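Side-chain contacts in helicase-like protein (Bacteroides thetaiotaomicron, PDB 2FG1), which probably removes ADP-ribose from ADP-ribosylated thymidine in DNA by hydrolysis: residues 36-39 / 40-44; 138-141 / 142-145; 51-54 / 55-58. One frame throughout, in Å; residues are numbered along the deposited sequence. Where two conformers were deposited one is given.

Contact 1. Residues 36-39 / 40-44; sequences KGFV and LALSK
The glycine-containing entry into helix 38-45, where Phe38 reaches along the helix to Leu42, is a local example of an i to i+4 apolar side-chain contact in a first helical turn. Phe38 carries its ring anti to the backbone N (chi1 -175°), which swings it alongside the helix rather than off its start. Ring atom CE2 of Phe38 meets CG of Leu42 at 3.5 Å, and CD2 of Phe38 lies 3.9 Å from Leu42 CD1, the two side chains crossing at a slant. Ala41 CB sits farther off, 4.4 Å from Phe38 CD1. Beyond the helix, Phe38 packs on Ala13, Thr14, Ile24 and Pro124, while Val39 and Leu42 both lean on His26 of strand 22-29.

Gly37 turns with a positive phi, and its O accepts Leu40 N at 3.0 Å with the donor standing well above the carbonyl plane. Leu40 folds back over the same carbonyl, its CB 3.4 Å from Gly37 O. The ordinary helical bonds follow: Leu42 N gives to Phe38 O at 3.0 Å, and Ser43 N to Val39 O at 3.0 Å. Ser43 OG bonds to Glu50 OE1 and Trp34 NE1, tying the next turn to its surroundings. The arrangement is that of a glycine-led helix entry packed on strand 22-29 of the macro-domain sheet; in relatives the loop before such a helix lines the ADP-ribose cleft, and a like role here is only probable.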
ATOM      1  N   LYS A  36      12.440  -1.063  -7.016  1.00 21.87           N
ATOM      2  CA  LYS A  36      12.239   0.280  -7.579  1.00 23.14           C
ATOM      3  C   LYS A  36      11.245   1.069  -6.750  1.00 22.84           C
ATOM      4  O   LYS A  36      10.205   0.544  -6.367  1.00 23.71           O
ATOM      5  CB  LYS A  36      11.708   0.182  -9.018  1.00 24.34           C
ATOM      6  CG  LYS A  36      12.562  -0.647  -9.962  1.00 27.72           C
ATOM      7  CD  LYS A  36      11.704  -1.464 -10.930  1.00 32.78           C
ATOM      8  CE  LYS A  36      11.510  -0.763 -12.262  1.00 34.38           C
ATOM      9  NZ  LYS A  36      12.772  -0.742 -13.061  1.00 36.24           N
ATOM     10  N   GLY A  37      11.563   2.333  -6.486  1.00 22.37           N
ATOM     11  CA  GLY A  37      10.595   3.252  -5.879  1.00 22.05           C
ATOM     12  C   GLY A  37      10.447   3.103  -4.378  1.00 20.83           C
ATOM     13  O   GLY A  37      11.440   2.980  -3.666  1.00 21.10           O
ATOM     14  N   PHE A  38       9.204   3.128  -3.901  1.00 20.42           N
ATOM     15  CA  PHE A  38       8.942   3.184  -2.460  1.00 20.12           C
ATOM     16  C   PHE A  38       9.557   2.010  -1.693  1.00 19.87           C
ATOM     17  O   PHE A  38       9.991   2.177  -0.553  1.00 20.31           O
ATOM     18  CB  PHE A  38       7.444   3.256  -2.179  1.00 20.16           C
ATOM     19  CG  PHE A  38       7.113   3.436  -0.723  1.00 19.44           C
ATOM     20  CD1 PHE A  38       7.350   4.649  -0.086  1.00 20.31           C
ATOM     21  CD2 PHE A  38       6.554   2.395   0.007  1.00 19.28           C
ATOM     22  CE1 PHE A  38       7.032   4.820   1.267  1.00 20.92           C
ATOM     23  CE2 PHE A  38       6.240   2.563   1.347  1.00 19.79           C
ATOM     24  CZ  PHE A  38       6.472   3.773   1.977  1.00 20.96           C
ATOM     25  N   VAL A  39       9.612   0.839  -2.317  1.00 19.68           N
ATOM     26  CA  VAL A  39      10.199  -0.329  -1.644  1.00 19.87           C
ATOM     27  C   VAL A  39      11.636  -0.090  -1.192  1.00 19.89           C
ATOM     28  O   VAL A  39      12.089  -0.671  -0.204  1.00 19.89           O
ATOM     29  CB  VAL A  39      10.099  -1.631  -2.483  1.00 19.61           C
ATOM     30  CG1 VAL A  39       8.644  -2.073  -2.637  1.00 21.35           C
ATOM     31  CG2 VAL A  39      10.765  -1.489  -3.841  1.00 20.71           C
ATOM     32  N   LEU A  40      12.356   0.769  -1.909  1.00 19.82           N
ATOM     33  CA  LEU A  40      13.724   1.086  -1.530  1.00 20.45           C
ATOM     34  C   LEU A  40      13.760   1.911  -0.244  1.00 20.63           C
ATOM     35  O   LEU A  40      14.639   1.719   0.596  1.00 19.99           O
ATOM     36  CB  LEU A  40      14.455   1.815  -2.660  1.00 21.01           C
ATOM     37  CG  LEU A  40      14.546   1.027  -3.975  1.00 21.87           C
ATOM     38  CD1 LEU A  40      15.367   1.797  -5.005  1.00 23.81           C
ATOM     39  CD2 LEU A  40      15.148  -0.372  -3.774  1.00 23.77           C
ATOM     40  N   ALA A  41      12.794   2.817  -0.093  1.00 20.74           N
ATOM     41  CA  ALA A  41      12.661   3.578   1.143  1.00 20.76           C
ATOM     42  C   ALA A  41      12.311   2.658   2.319  1.00 19.89           C
ATOM     43  O   ALA A  41      12.858   2.798   3.410  1.00 20.14           O
ATOM     44  CB  ALA A  41      11.615   4.694   0.985  1.00 21.70           C
ATOM     45  N   LEU A  42      11.419   1.707   2.089  1.00 19.34           N
ATOM     46  CA  LEU A  42      11.078   0.730   3.124  1.00 19.43           C
ATOM     47  C   LEU A  42      12.302  -0.054   3.559  1.00 19.55           C
ATOM     48  O   LEU A  42      12.590  -0.144   4.750  1.00 19.16           O
ATOM     49  CB  LEU A  42      10.010  -0.248   2.636  1.00 20.07           C
ATOM     50  CG  LEU A  42       8.568   0.233   2.652  1.00 20.54           C
ATOM     51  CD1 LEU A  42       7.715  -0.773   1.924  1.00 21.28           C
ATOM     52  CD2 LEU A  42       8.056   0.416   4.081  1.00 20.68           C
ATOM     53  N   SER A  43      13.052  -0.600   2.600  1.00 18.99           N
ATOM     54  CA  SER A  43      14.170  -1.479   2.930  1.00 19.80           C
ATOM     55  C   SER A  43      15.358  -0.752   3.575  1.00 20.27           C
ATOM     56  O   SER A  43      16.133  -1.370   4.294  1.00 20.43           O
ATOM     57  CB  SER A  43      14.586  -2.308   1.714  1.00 19.19           C
ATOM     58  OG  SER A  43      13.592  -3.278   1.424  1.00 18.61           O
ATOM     59  N   LYS A  44      15.475   0.548   3.318  0.50 20.29           N
ATOM     60  CA  LYS A  44      16.434   1.402   4.005  0.50 21.09           C
ATOM     61  C   LYS A  44      16.195   1.336   5.517  0.50 20.68           C
ATOM     62  O   LYS A  44      17.144   1.238   6.304  0.50 20.82           O
ATOM     63  CB  LYS A  44      16.278   2.840   3.496  0.50 21.19           C
ATOM     64  CG  LYS A  44      17.417   3.785   3.844  0.50 23.16           C
ATOM     65  CD  LYS A  44      17.307   5.083   3.044  0.50 24.25           C
ATOM     66  CE  LYS A  44      17.772   4.893   1.603  0.50 26.73           C
ATOM     67  NZ  LYS A  44      17.473   6.075   0.746  0.50 28.94           N
TER

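Contact 2. Residues 138-141 / 142-145; sequences MEQI and IKEE
Bonds from i+4 to i link residues 138-141 to 142-145 in helix 135-147, from Ile142 N to Met138 O (3.0 Å) through to Glu145 N to Ile141 O (2.9 Å), and the helix widens into a pi-type turn at 143-145. This is the helix of the beta-alpha-beta unit formed with strands 120-123 and 153-157. On the inner side, selenomethionine Met138 lays its CG 4.0 Å from Ile142 CD1. Met138 and Ile141 also pack on helix 100-117, whereas Ile142 turns to Ile6.

The outer side is polar. Gln140 bends at its second torsion (chi2 61°), bringing its amide beside Glu144 one turn on. Its NE2 donates to Glu144 OE2 at 2.8 Å, close to straight at 165°, meeting that oxygen on the anti side, somewhat out of the carboxylate plane, with the amide and carboxylate planes 60° apart. Glu144 OE1 pairs with Arg104, and both ends of the carboxylate are therefore engaged, limiting its rotation. The extended Lys143 passes its CE 3.8 Å from Glu139 CD, but the two charged groups stop short of a salt bridge and share a water instead. Water 1 donates to Glu139 OE2, which also bonds to Tyr8 OH, and accepts from Lys143 NZ. Water 2, 2.8 Å from Lys143 NZ, gives its hydrogen to Gln140 OE1 at 2.7 Å.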
HETATM    1  N   MSE A 138      -7.395   6.722  -8.127  1.00 18.63           N
HETATM    2  CA  MSE A 138      -6.868   6.081  -6.936  1.00 18.54           C
HETATM    3  C   MSE A 138      -7.400   6.753  -5.667  1.00 18.10           C
HETATM    4  O   MSE A 138      -7.813   6.078  -4.715  1.00 17.69           O
HETATM    5  CB  MSE A 138      -5.346   6.158  -6.980  1.00 19.31           C
HETATM    6  CG  MSE A 138      -4.672   5.289  -5.965  1.00 20.45           C
HETATM    7 SE   MSE A 138      -5.010   3.388  -6.265  0.90 29.54          SE
HETATM    8  CE  MSE A 138      -4.035   3.210  -7.849  1.00 28.08           C
ATOM      9  N   GLU A 139      -7.435   8.079  -5.682  1.00 17.65           N
ATOM     10  CA  GLU A 139      -7.925   8.839  -4.536  1.00 18.11           C
ATOM     11  C   GLU A 139      -9.377   8.482  -4.210  1.00 17.65           C
ATOM     12  O   GLU A 139      -9.744   8.354  -3.037  1.00 17.15           O
ATOM     13  CB  GLU A 139      -7.798  10.346  -4.798  1.00 18.83           C
ATOM     14  CG  GLU A 139      -8.167  11.191  -3.595  1.00 21.61           C
ATOM     15  CD  GLU A 139      -8.262  12.667  -3.891  1.00 23.30           C
ATOM     16  OE1 GLU A 139      -8.654  13.021  -5.022  1.00 26.09           O
ATOM     17  OE2 GLU A 139      -7.974  13.472  -2.973  1.00 24.10           O
ATOM     18  N   GLN A 140     -10.191   8.310  -5.244  1.00 16.48           N
ATOM     19  CA  GLN A 140     -11.609   7.987  -5.057  1.00 16.57           C
ATOM     20  C   GLN A 140     -11.758   6.616  -4.385  1.00 16.67           C
ATOM     21  O   GLN A 140     -12.575   6.442  -3.475  1.00 16.20           O
ATOM     22  CB  GLN A 140     -12.351   8.051  -6.392  1.00 16.81           C
ATOM     23  CG  GLN A 140     -13.858   7.814  -6.268  1.00 17.51           C
ATOM     24  CD  GLN A 140     -14.556   8.835  -5.387  1.00 19.41           C
ATOM     25  OE1 GLN A 140     -14.276  10.031  -5.458  1.00 21.71           O
ATOM     26  NE2 GLN A 140     -15.496   8.367  -4.566  1.00 19.90           N
ATOM     27  N   ILE A 141     -10.955   5.649  -4.806  1.00 16.37           N
ATOM     28  CA  ILE A 141     -10.971   4.325  -4.186  1.00 17.31           C
ATOM     29  C   ILE A 141     -10.583   4.402  -2.706  1.00 17.11           C
ATOM     30  O   ILE A 141     -11.232   3.779  -1.846  1.00 17.37           O
ATOM     31  CB  ILE A 141     -10.048   3.343  -4.934  1.00 17.44           C
ATOM     32  CG1 ILE A 141     -10.500   3.190  -6.395  1.00 17.75           C
ATOM     33  CG2 ILE A 141     -10.020   1.984  -4.231  1.00 18.32           C
ATOM     34  CD1 ILE A 141      -9.483   2.450  -7.283  1.00 18.55           C
ATOM     35  N   ILE A 142      -9.540   5.171  -2.398  1.00 16.69           N
ATOM     36  CA  ILE A 142      -9.083   5.365  -1.031  1.00 17.29           C
ATOM     37  C   ILE A 142     -10.164   6.037  -0.173  1.00 17.39           C
ATOM     38  O   ILE A 142     -10.400   5.622   0.978  1.00 18.11           O
ATOM     39  CB  ILE A 142      -7.776   6.179  -1.031  1.00 17.42           C
ATOM     40  CG1 ILE A 142      -6.639   5.362  -1.663  1.00 18.20           C
ATOM     41  CG2 ILE A 142      -7.408   6.611   0.393  1.00 18.46           C
ATOM     42  CD1 ILE A 142      -5.458   6.202  -2.152  1.00 18.75           C
ATOM     43  N   LYS A 143     -10.825   7.057  -0.714  1.00 17.13           N
ATOM     44  CA  LYS A 143     -11.908   7.721   0.004  1.00 18.09           C
ATOM     45  C   LYS A 143     -12.979   6.696   0.364  1.00 18.22           C
ATOM     46  O   LYS A 143     -13.424   6.624   1.512  1.00 19.43           O
ATOM     47  CB  LYS A 143     -12.524   8.828  -0.848  1.00 18.28           C
ATOM     48  CG  LYS A 143     -11.716  10.106  -0.944  1.00 19.70           C
ATOM     49  CD  LYS A 143     -12.391  11.066  -1.914  1.00 20.62           C
ATOM     50  CE  LYS A 143     -11.567  12.322  -2.106  1.00 20.98           C
ATOM     51  NZ  LYS A 143     -12.275  13.313  -2.964  1.00 22.50           N
ATOM     52  N   GLU A 144     -13.402   5.908  -0.619  1.00 16.69           N
ATOM     53  CA  GLU A 144     -14.486   4.968  -0.413  1.00 16.57           C
ATOM     54  C   GLU A 144     -14.125   3.871   0.582  1.00 16.77           C
ATOM     55  O   GLU A 144     -14.936   3.528   1.447  1.00 17.62           O
ATOM     56  CB  GLU A 144     -14.887   4.354  -1.743  1.00 16.20           C
ATOM     57  CG  GLU A 144     -15.507   5.360  -2.680  1.00 16.32           C
ATOM     58  CD  GLU A 144     -15.683   4.812  -4.072  1.00 18.03           C
ATOM     59  OE1 GLU A 144     -15.490   3.600  -4.284  1.00 19.17           O
ATOM     60  OE2 GLU A 144     -16.027   5.609  -4.965  1.00 19.82           O
ATOM     61  N   GLU A 145     -12.932   3.303   0.448  1.00 16.31           N
ATOM     62  CA  GLU A 145     -12.590   2.120   1.238  1.00 16.66           C
ATOM     63  C   GLU A 145     -12.075   2.429   2.632  1.00 17.60           C
ATOM     64  O   GLU A 145     -12.142   1.556   3.494  1.00 18.35           O
ATOM     65  CB  GLU A 145     -11.598   1.219   0.492  1.00 16.33           C
ATOM     66  CG  GLU A 145     -12.149   0.594  -0.789  1.00 16.72           C
ATOM     67  CD  GLU A 145     -13.345  -0.331  -0.570  1.00 16.66           C
ATOM     68  OE1 GLU A 145     -13.647  -0.693   0.592  1.00 17.99           O
ATOM     69  OE2 GLU A 145     -13.995  -0.706  -1.562  1.00 16.55           O
TER
HETATM   70  O   HOH W   1     -10.124  15.253  -3.186  1.00 28.37           O
HETATM   71  O   HOH W   2     -12.574  12.108  -5.447  1.00 20.96           O

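Contact 3. Residues 51-54 / 55-58; sequences EAYR and QWYK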
ATOM      1  N   GLU A  51      11.605  -8.974   3.228  1.00 16.71           N
ATOM      2  CA  GLU A  51      11.845 -10.399   3.456  1.00 17.10           C
ATOM      3  C   GLU A  51      10.535 -11.188   3.507  1.00 16.63           C
ATOM      4  O   GLU A  51      10.426 -12.275   2.934  1.00 16.78           O
ATOM      5  CB  GLU A  51      12.702 -10.630   4.697  1.00 17.62           C
ATOM      6  CG  GLU A  51      12.896 -12.130   5.025  1.00 18.17           C
ATOM      7  CD  GLU A  51      13.640 -12.923   3.954  1.00 20.27           C
ATOM      8  OE1 GLU A  51      14.162 -12.320   2.978  1.00 22.03           O
ATOM      9  OE2 GLU A  51      13.719 -14.165   4.100  1.00 17.82           O
ATOM     10  N   ALA A  52       9.532 -10.620   4.170  1.00 16.79           N
ATOM     11  CA  ALA A  52       8.227 -11.252   4.234  1.00 16.87           C
ATOM     12  C   ALA A  52       7.628 -11.395   2.839  1.00 16.82           C
ATOM     13  O   ALA A  52       7.057 -12.430   2.499  1.00 16.85           O
ATOM     14  CB  ALA A  52       7.305 -10.464   5.163  1.00 17.57           C
ATOM     15  N   TYR A  53       7.759 -10.339   2.031  1.00 16.75           N
ATOM     16  CA  TYR A  53       7.222 -10.366   0.670  1.00 16.87           C
ATOM     17  C   TYR A  53       7.932 -11.413  -0.201  1.00 15.97           C
ATOM     18  O   TYR A  53       7.289 -12.152  -0.946  1.00 16.71           O
ATOM     19  CB  TYR A  53       7.361  -8.976   0.042  1.00 17.79           C
ATOM     20  CG  TYR A  53       7.029  -8.915  -1.425  1.00 17.09           C
ATOM     21  CD1 TYR A  53       5.713  -8.824  -1.864  1.00 17.72           C
ATOM     22  CD2 TYR A  53       8.042  -8.932  -2.378  1.00 17.64           C
ATOM     23  CE1 TYR A  53       5.413  -8.763  -3.220  1.00 17.19           C
ATOM     24  CE2 TYR A  53       7.755  -8.862  -3.730  1.00 17.95           C
ATOM     25  CZ  TYR A  53       6.447  -8.779  -4.143  1.00 18.14           C
ATOM     26  OH  TYR A  53       6.200  -8.707  -5.499  1.00 18.58           O
ATOM     27  N   ARG A  54       9.258 -11.462  -0.117  1.00 16.39           N
ATOM     28  CA  ARG A  54      10.012 -12.421  -0.916  1.00 16.40           C
ATOM     29  C   ARG A  54       9.696 -13.867  -0.509  1.00 16.46           C
ATOM     30  O   ARG A  54       9.565 -14.745  -1.358  1.00 16.30           O
ATOM     31  CB  ARG A  54      11.503 -12.123  -0.820  1.00 17.01           C
ATOM     32  CG  ARG A  54      11.882 -10.805  -1.505  1.00 16.98           C
ATOM     33  CD  ARG A  54      13.368 -10.756  -1.766  1.00 17.57           C
ATOM     34  NE  ARG A  54      13.888  -9.447  -2.174  1.00 16.95           N
ATOM     35  CZ  ARG A  54      13.850  -8.930  -3.408  1.00 15.97           C
ATOM     36  NH1 ARG A  54      13.223  -9.556  -4.401  1.00 16.14           N
ATOM     37  NH2 ARG A  54      14.442  -7.759  -3.627  1.00 16.74           N
ATOM     38  N   GLN A  55       9.496 -14.098   0.790  1.00 16.18           N
ATOM     39  CA  GLN A  55       9.073 -15.431   1.243  1.00 16.77           C
ATOM     40  C   GLN A  55       7.664 -15.744   0.767  1.00 16.41           C
ATOM     41  O   GLN A  55       7.354 -16.871   0.384  1.00 16.53           O
ATOM     42  CB  GLN A  55       9.162 -15.575   2.763  1.00 16.82           C
ATOM     43  CG  GLN A  55      10.593 -15.636   3.278  1.00 16.85           C
ATOM     44  CD  GLN A  55      10.696 -16.126   4.710  1.00 16.33           C
ATOM     45  OE1 GLN A  55       9.845 -16.898   5.176  1.00 17.39           O
ATOM     46  NE2 GLN A  55      11.751 -15.710   5.405  1.00 16.39           N
ATOM     47  N   TRP A  56       6.797 -14.736   0.786  1.00 16.94           N
ATOM     48  CA  TRP A  56       5.441 -14.899   0.276  1.00 17.09           C
ATOM     49  C   TRP A  56       5.439 -15.311  -1.206  1.00 17.36           C
ATOM     50  O   TRP A  56       4.741 -16.255  -1.604  1.00 17.36           O
ATOM     51  CB  TRP A  56       4.680 -13.594   0.504  1.00 17.69           C
ATOM     52  CG  TRP A  56       3.213 -13.587   0.196  1.00 18.08           C
ATOM     53  CD1 TRP A  56       2.367 -14.657   0.065  1.00 18.79           C
ATOM     54  CD2 TRP A  56       2.419 -12.419   0.023  1.00 18.48           C
ATOM     55  NE1 TRP A  56       1.089 -14.210  -0.213  1.00 19.89           N
ATOM     56  CE2 TRP A  56       1.097 -12.840  -0.236  1.00 18.74           C
ATOM     57  CE3 TRP A  56       2.703 -11.050   0.042  1.00 18.80           C
ATOM     58  CZ2 TRP A  56       0.053 -11.934  -0.460  1.00 19.92           C
ATOM     59  CZ3 TRP A  56       1.662 -10.152  -0.172  1.00 19.36           C
ATOM     60  CH2 TRP A  56       0.355 -10.601  -0.413  1.00 18.84           C
ATOM     61  N   TYR A  57       6.262 -14.642  -2.013  1.00 17.30           N
ATOM     62  CA  TYR A  57       6.371 -14.985  -3.426  1.00 17.86           C
ATOM     63  C   TYR A  57       6.750 -16.448  -3.607  1.00 18.56           C
ATOM     64  O   TYR A  57       6.164 -17.162  -4.428  1.00 18.67           O
ATOM     65  CB  TYR A  57       7.396 -14.087  -4.141  1.00 18.64           C
ATOM     66  CG  TYR A  57       7.646 -14.558  -5.553  1.00 18.67           C
ATOM     67  CD1 TYR A  57       6.687 -14.370  -6.544  1.00 20.17           C
ATOM     68  CD2 TYR A  57       8.819 -15.232  -5.891  1.00 20.04           C
ATOM     69  CE1 TYR A  57       6.886 -14.815  -7.835  1.00 20.93           C
ATOM     70  CE2 TYR A  57       9.021 -15.698  -7.194  1.00 20.87           C
ATOM     71  CZ  TYR A  57       8.045 -15.477  -8.152  1.00 20.19           C
ATOM     72  OH  TYR A  57       8.218 -15.917  -9.457  1.00 22.64           O
ATOM     73  N   LYS A  58       7.733 -16.902  -2.849  1.00 18.05           N
ATOM     74  CA  LYS A  58       8.158 -18.298  -2.967  1.00 19.29           C
ATOM     75  C   LYS A  58       7.144 -19.307  -2.472  1.00 19.31           C
ATOM     76  O   LYS A  58       7.045 -20.407  -3.020  1.00 20.03           O
ATOM     77  CB  LYS A  58       9.476 -18.486  -2.266  1.00 19.34           C
ATOM     78  CG  LYS A  58      10.577 -17.903  -3.092  1.00 21.14           C
ATOM     79  CD  LYS A  58      11.887 -18.257  -2.543  1.00 22.13           C
ATOM     80  CE  LYS A  58      12.986 -17.817  -3.493  1.00 20.57           C
ATOM     81  NZ  LYS A  58      14.230 -17.763  -2.703  1.00 20.85           N
TER
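The rings of Tyr53 and Trp56 approach each other along one flank of helix 48-59, with Tyr53 CD1 4.2 Å from Trp56 CE3 in an oblique meeting. Further ring contacts come from outside the helix: Phe63 meets Trp56 and Tyr57 edge-to-face and also touches Tyr53 at an intermediate angle, and the Tyr53 ring meets that of Trp34 with the planes likewise inclined. The polar ends are tied too, Tyr53 OH to Asn29 O and Trp56 NE1 to Glu61 O, and both side chains also touch Gln69 of strand 68-74.

The second pair of flat groups lies on the exposed flank. Glu51, bent at its second torsion (chi2 63°), curls its carboxylate along the helix toward Gln55, whose chain runs extended to meet it. Gln55 NE2 donates to Glu51 OE2 at 2.8 Å with a nearly linear angle of 171°. The oxygen lies almost in the plane of the Gln55 amide and is approached on the anti side, tilted from the carboxylate plane, with the two planes 78° apart. Gln55 CG adds a close approach of 3.6 Å to Glu51 OE2.

The backbone joins the same residues: Gln55 N reaches Glu51 O at 3.0 Å and Trp56 N reaches Ala52 O at 2.9 Å. Ala52 O also takes a bond from Gln69 NE2, and Arg54 NE forms a salt bridge with Glu50. Glu51 and Gln55 are thus joined twice, once through the backbone and once through side chains. In the second bond a neutral amide donor would ease the charge of Glu51 OE2 without cancelling it, while fixing which end of the amide faces it.

Each of the three contacts is local, within a helix or, in contact 1, at the entry to one, and they sit in different parts of one macro domain. Contacts 1 and 3 are neighbours, with centres 15 Å apart and nearest atoms about 6 Å apart, on helices 38-45 and 48-59 that follow one another in the chain. They do not touch but share two outside partners: Glu50 joins Ser43 of contact 1 and Arg54 of contact 3, and Trp34 meets side chains of both. Contact 2 lies across the chain's centre from them, its centre 23 Å from that of contact 1 and 27 Å from that of contact 3. The loop leading into contact 1 is, as in relatives, probably part of the ADP-ribose cleft.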